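Local coordinates for transcriptional regulator, AraC family (PDB 3GRA), which probably regulates transcription as a sequence-specific DNA-binding factor, the piece described here being its DJ-1/PfpI-like domain of the class I glutaminase clan rather than the DNA-binding part, at residues L75-G80 with A111-R116; L44-D49 with L85-L90; V29-N32 with S38-F41. All coordinates share one frame; numbering follows the deposited sequence.

Contact 1 (L75-G80 with A111-R116)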
loop_
_atom_site.group_PDB
_atom_site.type_symbol
_atom_site.label_atom_id
_atom_site.label_comp_id
_atom_site.label_asym_id
_atom_site.label_seq_id
_atom_site.Cartn_x
_atom_site.Cartn_y
_atom_site.Cartn_z
ATOM N N LEU A 75 -9.620 15.340 3.553
ATOM C CA LEU A 75 -8.631 14.831 4.487
ATOM C C LEU A 75 -9.116 13.447 4.888
ATOM O O LEU A 75 -10.202 13.307 5.443
ATOM C CB LEU A 75 -8.556 15.732 5.726
ATOM C CG LEU A 75 -7.473 15.442 6.773
ATOM C CD1 LEU A 75 -6.099 15.460 6.113
ATOM C CD2 LEU A 75 -7.528 16.504 7.866
ATOM N N VAL A 76 -8.300 12.437 4.599
ATOM C CA VAL A 76 -8.623 11.054 4.905
ATOM C C VAL A 76 -7.762 10.459 6.028
ATOM O O VAL A 76 -6.529 10.548 6.003
ATOM C CB VAL A 76 -8.445 10.177 3.652
ATOM C CG1 VAL A 76 -9.050 8.799 3.886
ATOM C CG2 VAL A 76 -9.098 10.856 2.442
ATOM N N VAL A 77 -8.421 9.850 7.012
ATOM C CA VAL A 77 -7.712 9.226 8.113
ATOM C C VAL A 77 -7.536 7.750 7.774
ATOM O O VAL A 77 -8.520 7.000 7.597
ATOM C CB VAL A 77 -8.473 9.343 9.457
ATOM C CG1 VAL A 77 -7.631 8.695 10.571
ATOM C CG2 VAL A 77 -8.748 10.804 9.789
ATOM N N CYS A 78 -6.277 7.344 7.664
ATOM C CA CYS A 78 -5.958 5.969 7.336
ATOM C C CYS A 78 -5.505 5.194 8.566
ATOM O O CYS A 78 -4.497 5.522 9.206
ATOM C CB CYS A 78 -4.874 5.919 6.261
ATOM S SG CYS A 78 -5.303 6.858 4.780
ATOM N N GLY A 79 -6.279 4.166 8.883
ATOM C CA GLY A 79 -5.981 3.324 10.019
ATOM C C GLY A 79 -5.688 1.911 9.583
ATOM O O GLY A 79 -5.438 1.642 8.406
ATOM N N GLY A 80 -5.717 0.999 10.545
ATOM C CA GLY A 80 -5.433 -0.393 10.262
ATOM C C GLY A 80 -5.829 -1.222 11.459
ATOM O O GLY A 80 -6.208 -0.677 12.493
ATOM N N ALA A 111 -12.911 5.698 10.237
ATOM C CA ALA A 111 -14.211 6.236 10.560
ATOM C C ALA A 111 -14.384 6.273 12.067
ATOM O O ALA A 111 -15.144 7.086 12.596
ATOM C CB ALA A 111 -15.312 5.411 9.914
ATOM N N TRP A 112 -13.686 5.399 12.778
ATOM C CA TRP A 112 -13.791 5.431 14.243
ATOM C C TRP A 112 -13.382 6.840 14.725
ATOM O O TRP A 112 -14.045 7.436 15.574
ATOM C CB TRP A 112 -12.868 4.386 14.880
ATOM C CG TRP A 112 -13.027 4.295 16.375
ATOM C CD1 TRP A 112 -13.993 3.612 17.062
ATOM C CD2 TRP A 112 -12.208 4.931 17.365
ATOM N NE1 TRP A 112 -13.823 3.786 18.418
ATOM C CE2 TRP A 112 -12.734 4.589 18.630
ATOM C CE3 TRP A 112 -11.080 5.759 17.304
ATOM C CZ2 TRP A 112 -12.164 5.041 19.826
ATOM C CZ3 TRP A 112 -10.516 6.208 18.493
ATOM C CH2 TRP A 112 -11.060 5.847 19.737
ATOM N N PHE A 113 -12.310 7.374 14.143
ATOM C CA PHE A 113 -11.777 8.692 14.499
ATOM C C PHE A 113 -12.707 9.822 14.096
ATOM O O PHE A 113 -12.882 10.790 14.827
ATOM C CB PHE A 113 -10.401 8.863 13.857
ATOM C CG PHE A 113 -9.360 7.922 14.415
ATOM C CD1 PHE A 113 -8.737 8.190 15.631
ATOM C CD2 PHE A 113 -9.003 6.765 13.726
ATOM C CE1 PHE A 113 -7.772 7.323 16.141
ATOM C CE2 PHE A 113 -8.042 5.899 14.238
ATOM C CZ PHE A 113 -7.425 6.181 15.445
ATOM N N LEU A 114 -13.302 9.709 12.917
ATOM C CA LEU A 114 -14.256 10.714 12.463
ATOM C C LEU A 114 -15.457 10.629 13.406
ATOM O O LEU A 114 -16.112 11.627 13.688
ATOM C CB LEU A 114 -14.699 10.409 11.034
ATOM C CG LEU A 114 -13.758 10.820 9.895
ATOM C CD1 LEU A 114 -12.316 10.471 10.229
ATOM C CD2 LEU A 114 -14.214 10.130 8.607
ATOM N N GLY A 115 -15.733 9.425 13.891
ATOM C CA GLY A 115 -16.847 9.230 14.804
ATOM C C GLY A 115 -16.632 9.940 16.132
ATOM O O GLY A 115 -17.491 10.697 16.588
ATOM N N ARG A 116 -15.475 9.698 16.743
ATOM C CA ARG A 116 -15.129 10.309 18.021
ATOM C C ARG A 116 -15.069 11.830 17.907
ATOM O O ARG A 116 -15.389 12.548 18.857
ATOM C CB ARG A 116 -13.776 9.783 18.505
ATOM C CG ARG A 116 -13.387 10.239 19.910
ATOM C CD ARG A 116 -11.985 9.762 20.246
ATOM N NE ARG A 116 -11.007 10.382 19.360
ATOM C CZ ARG A 116 -9.735 10.022 19.256
ATOM N NH1 ARG A 116 -9.256 9.027 19.984
ATOM N NH2 ARG A 116 -8.941 10.667 18.414
#

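Contact 2 (L44-D49 with L85-L90). With EDO (1,2-ethanediol), chain C.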
loop_
_atom_site.group_PDB
_atom_site.type_symbol
_atom_site.label_atom_id
_atom_site.label_comp_id
_atom_site.label_asym_id
_atom_site.label_seq_id
_atom_site.Cartn_x
_atom_site.Cartn_y
_atom_site.Cartn_z
ATOM N N LEU A 44 0.493 12.265 4.951
ATOM C CA LEU A 44 0.749 13.091 6.122
ATOM C C LEU A 44 0.934 12.282 7.414
ATOM O O LEU A 44 0.335 11.226 7.596
ATOM C CB LEU A 44 -0.399 14.093 6.326
ATOM C CG LEU A 44 -0.765 15.145 5.265
ATOM C CD1 LEU A 44 -1.946 15.958 5.810
ATOM C CD2 LEU A 44 0.407 16.068 4.954
ATOM N N SER A 45 1.775 12.798 8.305
ATOM C CA SER A 45 2.050 12.165 9.593
ATOM C C SER A 45 1.799 13.164 10.702
ATOM O O SER A 45 2.157 14.334 10.581
ATOM C CB SER A 45 3.506 11.711 9.681
ATOM O OG SER A 45 3.863 11.454 11.037
ATOM N N LEU A 46 1.184 12.701 11.781
ATOM C CA LEU A 46 0.902 13.560 12.917
ATOM C C LEU A 46 2.197 13.915 13.633
ATOM O O LEU A 46 2.384 15.054 14.054
ATOM C CB LEU A 46 -0.076 12.867 13.868
ATOM C CG LEU A 46 -1.448 12.616 13.227
ATOM C CD1 LEU A 46 -2.402 12.018 14.230
ATOM C CD2 LEU A 46 -2.004 13.940 12.696
ATOM N N ASP A 47 3.096 12.948 13.778
ATOM C CA ASP A 47 4.381 13.227 14.406
ATOM C C ASP A 47 5.508 12.494 13.691
ATOM O O ASP A 47 5.668 11.284 13.835
ATOM C CB ASP A 47 4.371 12.867 15.904
ATOM C CG ASP A 47 4.329 11.372 16.156
ATOM O OD1 ASP A 47 3.213 10.809 16.261
ATOM O OD2 ASP A 47 5.421 10.759 16.243
ATOM N N GLY A 48 6.280 13.239 12.908
ATOM C CA GLY A 48 7.389 12.647 12.184
ATOM C C GLY A 48 7.294 12.755 10.670
ATOM O O GLY A 48 6.306 13.260 10.113
ATOM N N ASP A 49 8.332 12.262 10.004
ATOM C CA ASP A 49 8.405 12.288 8.554
ATOM C C ASP A 49 8.394 10.854 8.051
ATOM O O ASP A 49 8.702 10.585 6.887
ATOM C CB ASP A 49 9.689 12.998 8.112
ATOM C CG ASP A 49 10.938 12.162 8.357
ATOM O OD1 ASP A 49 10.945 11.334 9.295
ATOM O OD2 ASP A 49 11.920 12.337 7.608
ATOM N N LEU A 85 -5.987 3.248 18.987
ATOM C CA LEU A 85 -7.123 4.151 19.004
ATOM C C LEU A 85 -6.883 5.316 19.956
ATOM O O LEU A 85 -7.532 5.431 20.996
ATOM C CB LEU A 85 -8.381 3.389 19.410
ATOM C CG LEU A 85 -8.675 2.130 18.597
ATOM C CD1 LEU A 85 -9.889 1.410 19.173
ATOM C CD2 LEU A 85 -8.908 2.495 17.139
ATOM N N LYS A 86 -5.948 6.189 19.593
ATOM C CA LYS A 86 -5.621 7.339 20.429
ATOM C C LYS A 86 -5.665 8.598 19.575
ATOM O O LYS A 86 -6.713 8.937 19.024
ATOM C CB LYS A 86 -4.220 7.164 20.987
ATOM C CG LYS A 86 -3.282 6.878 19.827
ATOM C CD LYS A 86 -1.782 6.744 20.307
ATOM C CE LYS A 86 -0.680 6.174 19.286
ATOM N NZ LYS A 86 0.766 5.959 19.488
ATOM N N TYR A 87 -4.536 9.300 19.485
ATOM C CA TYR A 87 -4.460 10.509 18.687
ATOM C C TYR A 87 -5.590 11.476 19.025
ATOM O O TYR A 87 -6.317 11.923 18.134
ATOM C CB TYR A 87 -4.524 10.135 17.203
ATOM C CG TYR A 87 -3.536 9.062 16.798
ATOM C CD1 TYR A 87 -2.162 9.297 16.843
ATOM C CD2 TYR A 87 -3.975 7.820 16.350
ATOM C CE1 TYR A 87 -1.248 8.322 16.446
ATOM C CE2 TYR A 87 -3.077 6.841 15.949
ATOM C CZ TYR A 87 -1.712 7.096 15.997
ATOM O OH TYR A 87 -0.815 6.129 15.579
ATOM N N PRO A 88 -5.743 11.819 20.316
ATOM C CA PRO A 88 -6.793 12.740 20.767
ATOM C C PRO A 88 -6.851 14.056 20.000
ATOM O O PRO A 88 -7.909 14.678 19.910
ATOM C CB PRO A 88 -6.458 12.955 22.243
ATOM C CG PRO A 88 -4.979 12.714 22.294
ATOM C CD PRO A 88 -4.829 11.496 21.426
ATOM N N GLU A 89 -5.715 14.484 19.460
ATOM C CA GLU A 89 -5.662 15.731 18.711
ATOM C C GLU A 89 -6.578 15.730 17.498
ATOM O O GLU A 89 -7.058 16.788 17.054
ATOM C CB GLU A 89 -4.229 15.987 18.240
ATOM C CG GLU A 89 -3.693 14.841 17.395
ATOM C CD GLU A 89 -2.223 14.948 17.126
ATOM O OE1 GLU A 89 -1.794 15.988 16.584
ATOM O OE2 GLU A 89 -1.495 13.992 17.451
ATOM N N LEU A 90 -6.820 14.541 16.955
ATOM C CA LEU A 90 -7.649 14.420 15.744
ATOM C C LEU A 90 -9.057 14.946 15.934
ATOM O O LEU A 90 -9.692 15.358 14.989
ATOM C CB LEU A 90 -7.700 12.964 15.293
ATOM C CG LEU A 90 -6.386 12.364 14.834
ATOM C CD1 LEU A 90 -6.581 10.894 14.483
ATOM C CD2 LEU A 90 -5.866 13.138 13.630
HETATM C C1 EDO C . 0.498 9.037 13.188
HETATM O O1 EDO C . 0.430 9.804 11.990
HETATM C C2 EDO C . 1.928 8.467 13.384
HETATM O O2 EDO C . 2.801 8.882 12.304
#

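Contact 3 (V29-N32 with S38-F41)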
loop_
_atom_site.group_PDB
_atom_site.type_symbol
_atom_site.label_atom_id
_atom_site.label_comp_id
_atom_site.label_asym_id
_atom_site.label_seq_id
_atom_site.Cartn_x
_atom_site.Cartn_y
_atom_site.Cartn_z
ATOM N N VAL A 29 -3.923 8.235 -8.846
ATOM C CA VAL A 29 -2.801 8.436 -9.749
ATOM C C VAL A 29 -3.242 8.017 -11.158
ATOM O O VAL A 29 -3.080 8.771 -12.121
ATOM C CB VAL A 29 -1.564 7.617 -9.311
ATOM C CG1 VAL A 29 -0.465 7.723 -10.354
ATOM C CG2 VAL A 29 -1.046 8.134 -7.969
ATOM N N THR A 30 -3.823 6.824 -11.263
ATOM C CA THR A 30 -4.293 6.314 -12.544
ATOM C C THR A 30 -5.268 7.308 -13.179
ATOM O O THR A 30 -5.285 7.480 -14.397
ATOM C CB THR A 30 -4.988 4.952 -12.370
ATOM O OG1 THR A 30 -4.066 4.028 -11.783
ATOM C CG2 THR A 30 -5.460 4.400 -13.715
ATOM N N ALA A 31 -6.068 7.967 -12.348
ATOM C CA ALA A 31 -7.019 8.943 -12.849
ATOM C C ALA A 31 -6.237 10.023 -13.576
ATOM O O ALA A 31 -6.615 10.443 -14.667
ATOM C CB ALA A 31 -7.822 9.555 -11.706
ATOM N N ASN A 32 -5.146 10.466 -12.958
ATOM C CA ASN A 32 -4.286 11.496 -13.538
ATOM C C ASN A 32 -3.636 11.015 -14.830
ATOM O O ASN A 32 -3.396 11.802 -15.745
ATOM C CB ASN A 32 -3.178 11.893 -12.557
ATOM C CG ASN A 32 -3.684 12.742 -11.416
ATOM O OD1 ASN A 32 -4.582 13.565 -11.592
ATOM N ND2 ASN A 32 -3.096 12.563 -10.244
ATOM N N SER A 38 -5.960 15.881 -12.203
ATOM C CA SER A 38 -7.317 15.730 -11.700
ATOM C C SER A 38 -7.231 15.750 -10.175
ATOM O O SER A 38 -8.114 16.267 -9.501
ATOM C CB SER A 38 -7.917 14.406 -12.170
ATOM O OG SER A 38 -7.959 14.340 -13.582
ATOM N N PHE A 39 -6.136 15.208 -9.647
ATOM C CA PHE A 39 -5.920 15.134 -8.198
ATOM C C PHE A 39 -4.496 15.481 -7.749
ATOM O O PHE A 39 -3.523 15.180 -8.437
ATOM C CB PHE A 39 -6.200 13.712 -7.693
ATOM C CG PHE A 39 -7.598 13.231 -7.932
ATOM C CD1 PHE A 39 -8.643 13.667 -7.137
ATOM C CD2 PHE A 39 -7.864 12.308 -8.936
ATOM C CE1 PHE A 39 -9.928 13.194 -7.330
ATOM C CE2 PHE A 39 -9.150 11.829 -9.137
ATOM C CZ PHE A 39 -10.184 12.271 -8.332
ATOM N N GLN A 40 -4.402 16.086 -6.568
ATOM C CA GLN A 40 -3.129 16.414 -5.925
ATOM C C GLN A 40 -3.264 15.789 -4.531
ATOM O O GLN A 40 -4.237 16.049 -3.818
ATOM C CB GLN A 40 -2.934 17.926 -5.774
ATOM C CG GLN A 40 -3.040 18.708 -7.060
ATOM C CD GLN A 40 -2.751 20.183 -6.855
ATOM O OE1 GLN A 40 -1.592 20.596 -6.787
ATOM N NE2 GLN A 40 -3.808 20.987 -6.744
ATOM N N PHE A 41 -2.292 14.975 -4.137
ATOM C CA PHE A 41 -2.354 14.301 -2.843
ATOM C C PHE A 41 -1.007 14.247 -2.113
ATOM O O PHE A 41 0.051 14.353 -2.735
ATOM C CB PHE A 41 -2.913 12.892 -3.062
ATOM C CG PHE A 41 -2.595 12.334 -4.417
ATOM C CD1 PHE A 41 -1.374 11.731 -4.667
ATOM C CD2 PHE A 41 -3.491 12.495 -5.473
ATOM C CE1 PHE A 41 -1.038 11.289 -5.956
ATOM C CE2 PHE A 41 -3.169 12.062 -6.764
ATOM C CZ PHE A 41 -1.939 11.461 -7.003
#

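Contact 1 (L75-G80 with A111-R116)
In the DJ-1/PfpI-like domain, strand 74-78 of the central sheet packs against helix 110-117 through V77, which sets its two methyl groups on F113 and L114, neighbouring residues of the helix. CG1 of V77, anti to the backbone N (chi1 -178°), meets the F113 ring obliquely, 3.9 Å from CD2, and the two side chains cross at about a right angle. CG2 of V77 takes the other partner, lying 3.6 Å from CD1 of L114. V77 and L114 run past each other in opposite directions, and although the CB of L114 does not aim at the strand, its CD1 methyl reaches over to it. F113 has further neighbours on the helix: CE3 of W112 lies 3.7 Å above one face of its ring, over the centre, while NH2 of R116 is in plane at the edge. L94 of helix 90-100 also touches V77, and L90 also touches F113. R116 forms a salt bridge with D91, a residue seen to bind magnesium in this protein, though none is bound there in this chain. All three residues that touch across the contact are buried, and no hydrogen bond joins the two segments; strand and helix are therefore held together here by apolar packing alone, whose fit depends on the shapes of V77, F113 and L114.

Contact 2 (L44-D49 with L85-L90)
L46, just after strand 39-45, points toward Y87 and E89 of the loop and L90 at the start of helix 90-100. CB of L46 lies beside a bound 1,2-ethanediol, 3.6 Å from its O1, with OE2 of E89 at 4.0 Å. CG keeps the diol as a neighbour. It stands anti to the carbonyl carbon (chi1 -64°), and from there the two methyls part: CD2 of L46 reaches CD2 of L90 at the longer distance of 4.1 Å, whereas CD1 is met by three side chains. CD1 of L46 lies 3.7 Å from CD2 of L90, approaches the Y87 ring obliquely at 3.8 Å from CD1 of Y87, and has the carboxylate OE2 of E89 nearby at 3.9 Å. On the backbone, the N of L46 gives an almost straight hydrogen bond to O1 of the diol (3.0 Å, 176°). The diol's O2 is hydrogen-bonded to OG of S45. This molecule, probably from the crystallisation liquor, also bonds to O of L12, and its C1 touches the Y87 ring. Y87 is anchored at its far end by a bond from E14 N to its OH, while CG of K86 lies over one ring face. Cutting L46 back to an alanine is likely to leave CD2 of L90 and the Y87 ring without the methyl they share, opening a gap between strand end and loop. Between the two segments themselves the contact is apolar and centres on one leucine, with the E89 carboxylate at its rim.

Contact 3 (V29-N32 with S38-F41)
Chi1 of N32 (-74°) sets its CG anti to the carbonyl carbon, and chi2 turns the amide so that both of its polar atoms face the start of strand 39-45. The contact belongs to the beta-alpha-beta unit made by strand 6-12, helix 18-34 and strand 39-45, and it lies where the last turns of the helix meet S38 and the first residues of the parallel strand 39-45. OD1 of N32 accepts two backbone N-H groups. N of F39 reaches OD1 of N32 in the carbonyl plane, on a lone pair (3.0 Å), while N of S38 comes to the same OD1 nearly along the C=O axis at 2.8 Å, a bent bond with an N-H...O angle of 135°. The other half of the amide gives back a bond, from ND2 of N32 to O of F39 at 3.2 Å, with the donor tilted out of the carbonyl plane. One asparagine thus satisfies three backbone groups of S38 and F39 and fixes its own rotation, since turning the amide over would bring NH2 to face the N-H donors. OG of S38 has its own partner in O of R35.

Apolar groups pack around the N32 amide. CB of A31 sits at the edge of the F39 ring, near its plane, 3.7 Å from CE2, and V172 and L175 of helix 161-176 also touch F39. F41 meets N32 from the opposite direction, its ring plane 20° from that of the amide. V29 crosses F41 at about a right angle, and V29 also packs on L55 of the second subunit. Of 29-32, two residues reach the F41 ring: CG2 of V29 lies obliquely 3.6 Å from CZ, and ND2 of N32 sits at the ring edge, 3.5 Å from CE2.

How the contacts relate
From the N terminus, contact 3 closes first: helix 18-34 turns through a short loop into strand 39-45, completing the beta-alpha-beta unit begun by strand 6-12. The same strand, shared by contacts 2 and 3, runs on to its far end, where 44-49 opens contact 2. Before that contact closes at 85-90, the chain has laid down strand 74-78 and with it the opening segment of contact 1, which closes later at helix 110-117. Contacts 1 and 2 therefore cross, and they touch in space, through R116 and F113 against K86, Y87 and L90. Contact 3 lies about 22 Å from contact 1 and about 25 Å from contact 2, centre to centre.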